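Long-range contacts in dehalogenase-like hydrolase (Ralstonia solanacearum, PDB 3UMB), which probably catalyses the hydrolytic dehalogenation of small (S)-2-haloalkanoic acids to (R)-2-hydroxyalkanoic acids, as a member of the haloacid dehalogenase-like hydrolase superfamily: residues V105-Q110 with D218-L223; I175-S180 with H191-F196. One frame throughout, in Å; residues are numbered along the deposited sequence.

Interaction 1 of 2, residues V105-Q110 with D218-L223; sequences VPVLRQ and DMRDLL
V107 and L223 form the centre of an apolar helix-helix contact, in which the helix holding V105-Q110 runs beside the C-terminal helix on one side of the parallel sheet of this HAD-like fold. The axes of 105-110 and 219-223 run nearly parallel, 12° apart, and approach to 9.5 Å. No hydrogen bond spans the gap, so the contact rests on side-chain packing. V107 points toward the other helix and its two methyls divide the work. V107 CG1, placed anti to the backbone N (chi1 -170°), lies 3.3 Å from L223 CB, tighter than usual van der Waals contact; it also touches the backbone, 3.4 Å from M219 O, the carbonyl that accepts from L223 N one helical turn on. CG2 meets the aliphatic part of R220, with V107 CG2 3.6 Å from R220 CG, the two side chains crossing at about a right angle. Beyond that carbon the arginine chain bends, and its guanidinium turns an edge to D218, with R220 NE 3.5 Å from D218 OD2. D218 OD1 caps the helix from the N-cap position, accepting from D221 N (3.0 Å), which approaches from above the carboxylate plane. At the far end Q110 lies across L223, its amide against a methyl, with Q110 OE1 3.3 Å from L223 CD2; Q110 NE2 turns back to P106 O in a weak hydrogen bond within its own helix. Selenomethionine M219 adds a looser touch, its CE 4.2 Å from L108 CD2. L108 and M219 both also pack on F9 of strand 6-9, while M219 reaches I198 of strand 194-198 and L222 rests on F196, which seats the helix pair against the sheet.

Interaction 2 of 2, residues I175-S180 with H191-F196; sequences ILFVSS and HGFTTF
Strand 175-179 and strand 194-196 pair in parallel, with F177 opposite T195, through four backbone hydrogen bonds: T194 N to I175 O, F177 N to T194 O (2.7 Å), F196 N to F177 O (2.8 Å) and S179 N to F196 O. The strands twist by 28°, and CA-H...O contacts such as T195 CA to F177 O lie between these bonds. On the face bearing L176, V178, T194 and F196, the L176 side chain turns its CD1 over the neighbouring strand, 3.2 Å from T194 O and 3.7 Å from T194 CG2, and reaches F196 CB. V178 CG2 is 4.3 Å from F196 CB. The other face carries F177 and T195. Here F193, just ahead of the strand, lays its ring obliquely against that of F177, the planes at 41° and the centroids 5.3 Å apart. With CG beside its own backbone N (chi1 -62°), F193 also turns a ring edge to I175, its CD1 3.8 Å from I175 CB. F177, F193 and T195 all touch A188 of helix 182-191, the connection of this beta-alpha-beta unit. T195 OG1 bonds to T189 OG1, and S179 OG to D10 and D184. Thus the four bonds use alternate residues of 175-179, while L176 and V178 bond to A6, V8 and D10; side chains meet across the strands mainly through carbon, and these buried hydroxyls find partners outside the pair.

In the fold
From the N terminus, the chain first lays down strand 6-9 and, much later, helix 104-112, which carries the first half of interaction 1. It then passes through strands 118-122 and 144-147 to strand 175-179, where interaction 2 begins; helix 182-191 returns it to strand 194-198, closing this short beta-alpha-beta loop. Only after strand 214-216 does helix 219-227 close the longer loop of interaction 1, within which interaction 2 lies entirely. The two contacts also touch in space: L222 packs on L176 and V178, with L222 CD1 3.5 Å from L176 CD2. Together they join a helix pair to the inner strands of the sheet.

Interaction 1 of 2, residues V105-Q110 with D218-L223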
loop_
_atom_site.group_PDB
_atom_site.type_symbol
_atom_site.label_atom_id
_atom_site.label_comp_id
_atom_site.label_asym_id
_atom_site.label_seq_id
_atom_site.Cartn_x
_atom_site.Cartn_y
_atom_site.Cartn_z
ATOM N N VAL A 105 -27.841 -6.302 -10.265
ATOM C CA VAL A 105 -28.447 -7.617 -10.444
ATOM C C VAL A 105 -29.118 -7.813 -11.824
ATOM O O VAL A 105 -29.116 -8.939 -12.341
ATOM C CB VAL A 105 -29.396 -7.989 -9.281
ATOM C CG1 VAL A 105 -29.580 -9.485 -9.239
ATOM C CG2 VAL A 105 -28.848 -7.508 -7.932
ATOM N N PRO A 106 -29.692 -6.733 -12.426
ATOM C CA PRO A 106 -30.226 -6.861 -13.805
ATOM C C PRO A 106 -29.154 -6.958 -14.876
ATOM O O PRO A 106 -29.286 -7.765 -15.827
ATOM C CB PRO A 106 -31.024 -5.562 -14.026
ATOM C CG PRO A 106 -30.817 -4.714 -12.801
ATOM C CD PRO A 106 -30.224 -5.546 -11.724
ATOM N N VAL A 107 -28.131 -6.089 -14.727
ATOM C CA VAL A 107 -26.951 -6.021 -15.619
ATOM C C VAL A 107 -26.262 -7.379 -15.644
ATOM O O VAL A 107 -25.839 -7.828 -16.696
ATOM C CB VAL A 107 -25.862 -4.947 -15.180
ATOM C CG1 VAL A 107 -24.839 -4.780 -16.283
ATOM C CG2 VAL A 107 -26.469 -3.579 -14.810
ATOM N N LEU A 108 -26.155 -8.028 -14.488
ATOM C CA LEU A 108 -25.596 -9.375 -14.446
ATOM C C LEU A 108 -26.454 -10.285 -15.343
ATOM O O LEU A 108 -25.932 -11.123 -16.089
ATOM C CB LEU A 108 -25.482 -9.889 -12.995
ATOM C CG LEU A 108 -24.415 -9.185 -12.114
ATOM C CD1 LEU A 108 -24.479 -9.522 -10.606
ATOM C CD2 LEU A 108 -23.023 -9.494 -12.632
ATOM N N ARG A 109 -27.764 -10.068 -15.334
ATOM C CA ARG A 109 -28.662 -10.878 -16.155
ATOM C C ARG A 109 -28.515 -10.615 -17.648
ATOM O O ARG A 109 -28.391 -11.572 -18.400
ATOM C CB ARG A 109 -30.099 -10.752 -15.672
ATOM C CG ARG A 109 -30.290 -11.538 -14.386
ATOM C CD ARG A 109 -31.419 -11.018 -13.490
ATOM N NE ARG A 109 -31.563 -11.890 -12.316
ATOM C CZ ARG A 109 -32.367 -11.663 -11.275
ATOM N NH1 ARG A 109 -33.129 -10.565 -11.233
ATOM N NH2 ARG A 109 -32.402 -12.543 -10.262
ATOM N N GLN A 110 -28.460 -9.355 -18.088
ATOM C CA GLN A 110 -28.203 -9.069 -19.526
ATOM C C GLN A 110 -26.867 -9.665 -20.066
ATOM O O GLN A 110 -26.654 -9.743 -21.271
ATOM C CB GLN A 110 -28.266 -7.558 -19.799
ATOM C CG GLN A 110 -29.698 -6.998 -20.008
ATOM C CD GLN A 110 -29.875 -5.562 -19.471
ATOM O OE1 GLN A 110 -29.871 -4.599 -20.240
ATOM N NE2 GLN A 110 -30.027 -5.422 -18.143
ATOM N N ASP A 218 -20.362 3.297 -13.623
ATOM C CA ASP A 218 -21.181 2.298 -12.947
ATOM C C ASP A 218 -21.309 1.028 -13.767
ATOM O O ASP A 218 -20.777 0.918 -14.880
ATOM C CB ASP A 218 -22.561 2.877 -12.640
ATOM C CG ASP A 218 -23.303 3.355 -13.888
ATOM O OD1 ASP A 218 -22.758 3.238 -15.028
ATOM O OD2 ASP A 218 -24.423 3.888 -13.691
HETATM N N MSE A 219 -22.002 0.060 -13.191
HETATM C CA MSE A 219 -22.151 -1.263 -13.781
HETATM C C MSE A 219 -22.848 -1.313 -15.117
HETATM O O MSE A 219 -22.598 -2.196 -15.972
HETATM C CB MSE A 219 -22.884 -2.116 -12.789
HETATM C CG MSE A 219 -21.921 -2.601 -11.762
HETATM SE SE MSE A 219 -21.074 -4.239 -12.425
HETATM C CE MSE A 219 -22.298 -5.488 -11.497
ATOM N N ARG A 220 -23.726 -0.339 -15.297
ATOM C CA ARG A 220 -24.507 -0.221 -16.496
ATOM C C ARG A 220 -23.631 0.335 -17.587
ATOM O O ARG A 220 -23.803 -0.022 -18.742
ATOM C CB ARG A 220 -25.729 0.648 -16.218
ATOM C CG ARG A 220 -26.638 0.041 -15.131
ATOM C CD ARG A 220 -27.835 0.934 -14.707
ATOM N NE ARG A 220 -27.414 2.078 -13.892
ATOM C CZ ARG A 220 -28.233 2.882 -13.215
ATOM N NH1 ARG A 220 -29.552 2.658 -13.205
ATOM N NH2 ARG A 220 -27.732 3.914 -12.536
ATOM N N ASP A 221 -22.644 1.163 -17.257
ATOM C CA ASP A 221 -21.646 1.476 -18.280
ATOM C C ASP A 221 -20.891 0.228 -18.720
ATOM O O ASP A 221 -20.493 0.143 -19.887
ATOM C CB ASP A 221 -20.667 2.566 -17.840
ATOM C CG ASP A 221 -21.311 3.941 -17.773
ATOM O OD1 ASP A 221 -22.192 4.260 -18.617
ATOM O OD2 ASP A 221 -20.931 4.701 -16.859
ATOM N N LEU A 222 -20.691 -0.726 -17.805
ATOM C CA LEU A 222 -19.955 -1.966 -18.127
ATOM C C LEU A 222 -20.722 -2.803 -19.153
ATOM O O LEU A 222 -20.146 -3.285 -20.135
ATOM C CB LEU A 222 -19.676 -2.815 -16.875
ATOM C CG LEU A 222 -19.375 -4.292 -17.220
ATOM C CD1 LEU A 222 -18.039 -4.476 -17.885
ATOM C CD2 LEU A 222 -19.476 -5.170 -16.028
ATOM N N LEU A 223 -22.021 -2.978 -18.887
ATOM C CA LEU A 223 -22.978 -3.563 -19.849
ATOM C C LEU A 223 -22.872 -2.885 -21.212
ATOM O O LEU A 223 -22.736 -3.576 -22.230
ATOM C CB LEU A 223 -24.407 -3.444 -19.314
ATOM C CG LEU A 223 -25.484 -4.368 -19.903
ATOM C CD1 LEU A 223 -25.049 -5.837 -20.042
ATOM C CD2 LEU A 223 -26.775 -4.259 -19.057
#

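Interaction 2 of 2, residues I175-S180 with H191-F196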
loop_
_atom_site.group_PDB
_atom_site.type_symbol
_atom_site.label_atom_id
_atom_site.label_comp_id
_atom_site.label_asym_id
_atom_site.label_seq_id
_atom_site.Cartn_x
_atom_site.Cartn_y
_atom_site.Cartn_z
ATOM N N ILE A 175 -10.949 -13.264 -20.590
ATOM C CA ILE A 175 -11.792 -12.938 -19.437
ATOM C C ILE A 175 -11.851 -11.424 -19.362
ATOM O O ILE A 175 -10.842 -10.751 -19.552
ATOM C CB ILE A 175 -11.248 -13.566 -18.127
ATOM C CG1 ILE A 175 -11.198 -15.098 -18.272
ATOM C CG2 ILE A 175 -12.108 -13.189 -16.917
ATOM C CD1 ILE A 175 -10.775 -15.858 -17.010
ATOM N N LEU A 176 -13.053 -10.884 -19.169
ATOM C CA LEU A 176 -13.194 -9.469 -18.839
ATOM C C LEU A 176 -13.127 -9.327 -17.319
ATOM O O LEU A 176 -13.937 -9.899 -16.567
ATOM C CB LEU A 176 -14.486 -8.848 -19.372
ATOM C CG LEU A 176 -14.645 -7.357 -19.019
ATOM C CD1 LEU A 176 -13.543 -6.473 -19.644
ATOM C CD2 LEU A 176 -16.033 -6.868 -19.421
ATOM N N PHE A 177 -12.148 -8.541 -16.886
ATOM C CA PHE A 177 -11.907 -8.323 -15.477
ATOM C C PHE A 177 -12.467 -6.963 -15.092
ATOM O O PHE A 177 -12.067 -5.934 -15.636
ATOM C CB PHE A 177 -10.412 -8.385 -15.189
ATOM C CG PHE A 177 -10.103 -8.245 -13.743
ATOM C CD1 PHE A 177 -10.087 -9.357 -12.918
ATOM C CD2 PHE A 177 -9.920 -6.976 -13.177
ATOM C CE1 PHE A 177 -9.855 -9.204 -11.538
ATOM C CE2 PHE A 177 -9.696 -6.813 -11.827
ATOM C CZ PHE A 177 -9.637 -7.923 -10.989
ATOM N N VAL A 178 -13.368 -6.968 -14.123
ATOM C CA VAL A 178 -14.061 -5.770 -13.670
ATOM C C VAL A 178 -13.741 -5.455 -12.218
ATOM O O VAL A 178 -13.898 -6.302 -11.340
ATOM C CB VAL A 178 -15.587 -5.955 -13.794
ATOM C CG1 VAL A 178 -16.330 -4.685 -13.311
ATOM C CG2 VAL A 178 -15.946 -6.307 -15.247
ATOM N N SER A 179 -13.254 -4.238 -11.987
ATOM C CA SER A 179 -12.972 -3.723 -10.611
ATOM C C SER A 179 -13.340 -2.262 -10.441
ATOM O O SER A 179 -13.301 -1.510 -11.386
ATOM C CB SER A 179 -11.486 -3.826 -10.283
ATOM O OG SER A 179 -11.335 -3.601 -8.874
ATOM N N SER A 180 -13.700 -1.882 -9.225
ATOM C CA SER A 180 -13.796 -0.474 -8.863
ATOM C C SER A 180 -12.497 0.207 -8.506
ATOM O O SER A 180 -12.426 1.433 -8.423
ATOM C CB SER A 180 -14.669 -0.328 -7.655
ATOM O OG SER A 180 -15.962 -0.282 -8.151
ATOM N N HIS A 191 -1.553 -8.394 -15.902
ATOM C CA HIS A 191 -1.600 -9.853 -15.967
ATOM C C HIS A 191 -2.063 -10.374 -17.338
ATOM O O HIS A 191 -1.791 -11.506 -17.697
ATOM C CB HIS A 191 -2.506 -10.378 -14.872
ATOM C CG HIS A 191 -2.464 -11.869 -14.695
ATOM N ND1 HIS A 191 -1.381 -12.522 -14.146
ATOM C CD2 HIS A 191 -3.377 -12.827 -14.974
ATOM C CE1 HIS A 191 -1.641 -13.815 -14.078
ATOM N NE2 HIS A 191 -2.843 -14.029 -14.578
ATOM N N GLY A 192 -2.741 -9.527 -18.101
ATOM C CA GLY A 192 -3.187 -9.852 -19.461
ATOM C C GLY A 192 -4.705 -9.971 -19.650
ATOM O O GLY A 192 -5.134 -10.486 -20.680
ATOM N N PHE A 193 -5.516 -9.552 -18.681
ATOM C CA PHE A 193 -6.982 -9.548 -18.866
ATOM C C PHE A 193 -7.413 -8.388 -19.720
ATOM O O PHE A 193 -6.723 -7.383 -19.822
ATOM C CB PHE A 193 -7.763 -9.375 -17.563
ATOM C CG PHE A 193 -7.562 -10.467 -16.566
ATOM C CD1 PHE A 193 -8.394 -11.578 -16.548
ATOM C CD2 PHE A 193 -6.549 -10.372 -15.602
ATOM C CE1 PHE A 193 -8.212 -12.591 -15.607
ATOM C CE2 PHE A 193 -6.385 -11.358 -14.660
ATOM C CZ PHE A 193 -7.225 -12.480 -14.657
ATOM N N THR A 194 -8.594 -8.518 -20.305
ATOM C CA THR A 194 -9.309 -7.345 -20.798
ATOM C C THR A 194 -9.953 -6.795 -19.554
ATOM O O THR A 194 -10.666 -7.514 -18.858
ATOM C CB THR A 194 -10.459 -7.691 -21.801
ATOM O OG1 THR A 194 -9.948 -8.501 -22.865
ATOM C CG2 THR A 194 -11.078 -6.400 -22.369
ATOM N N THR A 195 -9.719 -5.530 -19.247
ATOM C CA THR A 195 -10.253 -5.010 -18.013
ATOM C C THR A 195 -11.176 -3.797 -18.216
ATOM O O THR A 195 -10.960 -2.964 -19.094
ATOM C CB THR A 195 -9.101 -4.605 -17.079
ATOM O OG1 THR A 195 -8.428 -3.508 -17.665
ATOM C CG2 THR A 195 -8.118 -5.727 -16.892
ATOM N N PHE A 196 -12.152 -3.687 -17.327
ATOM C CA PHE A 196 -13.021 -2.552 -17.268
ATOM C C PHE A 196 -12.971 -1.977 -15.849
ATOM O O PHE A 196 -13.145 -2.705 -14.882
ATOM C CB PHE A 196 -14.457 -2.992 -17.583
ATOM C CG PHE A 196 -15.435 -1.854 -17.640
ATOM C CD1 PHE A 196 -15.699 -1.208 -18.861
ATOM C CD2 PHE A 196 -16.088 -1.419 -16.487
ATOM C CE1 PHE A 196 -16.576 -0.140 -18.930
ATOM C CE2 PHE A 196 -16.998 -0.328 -16.554
ATOM C CZ PHE A 196 -17.234 0.300 -17.787
#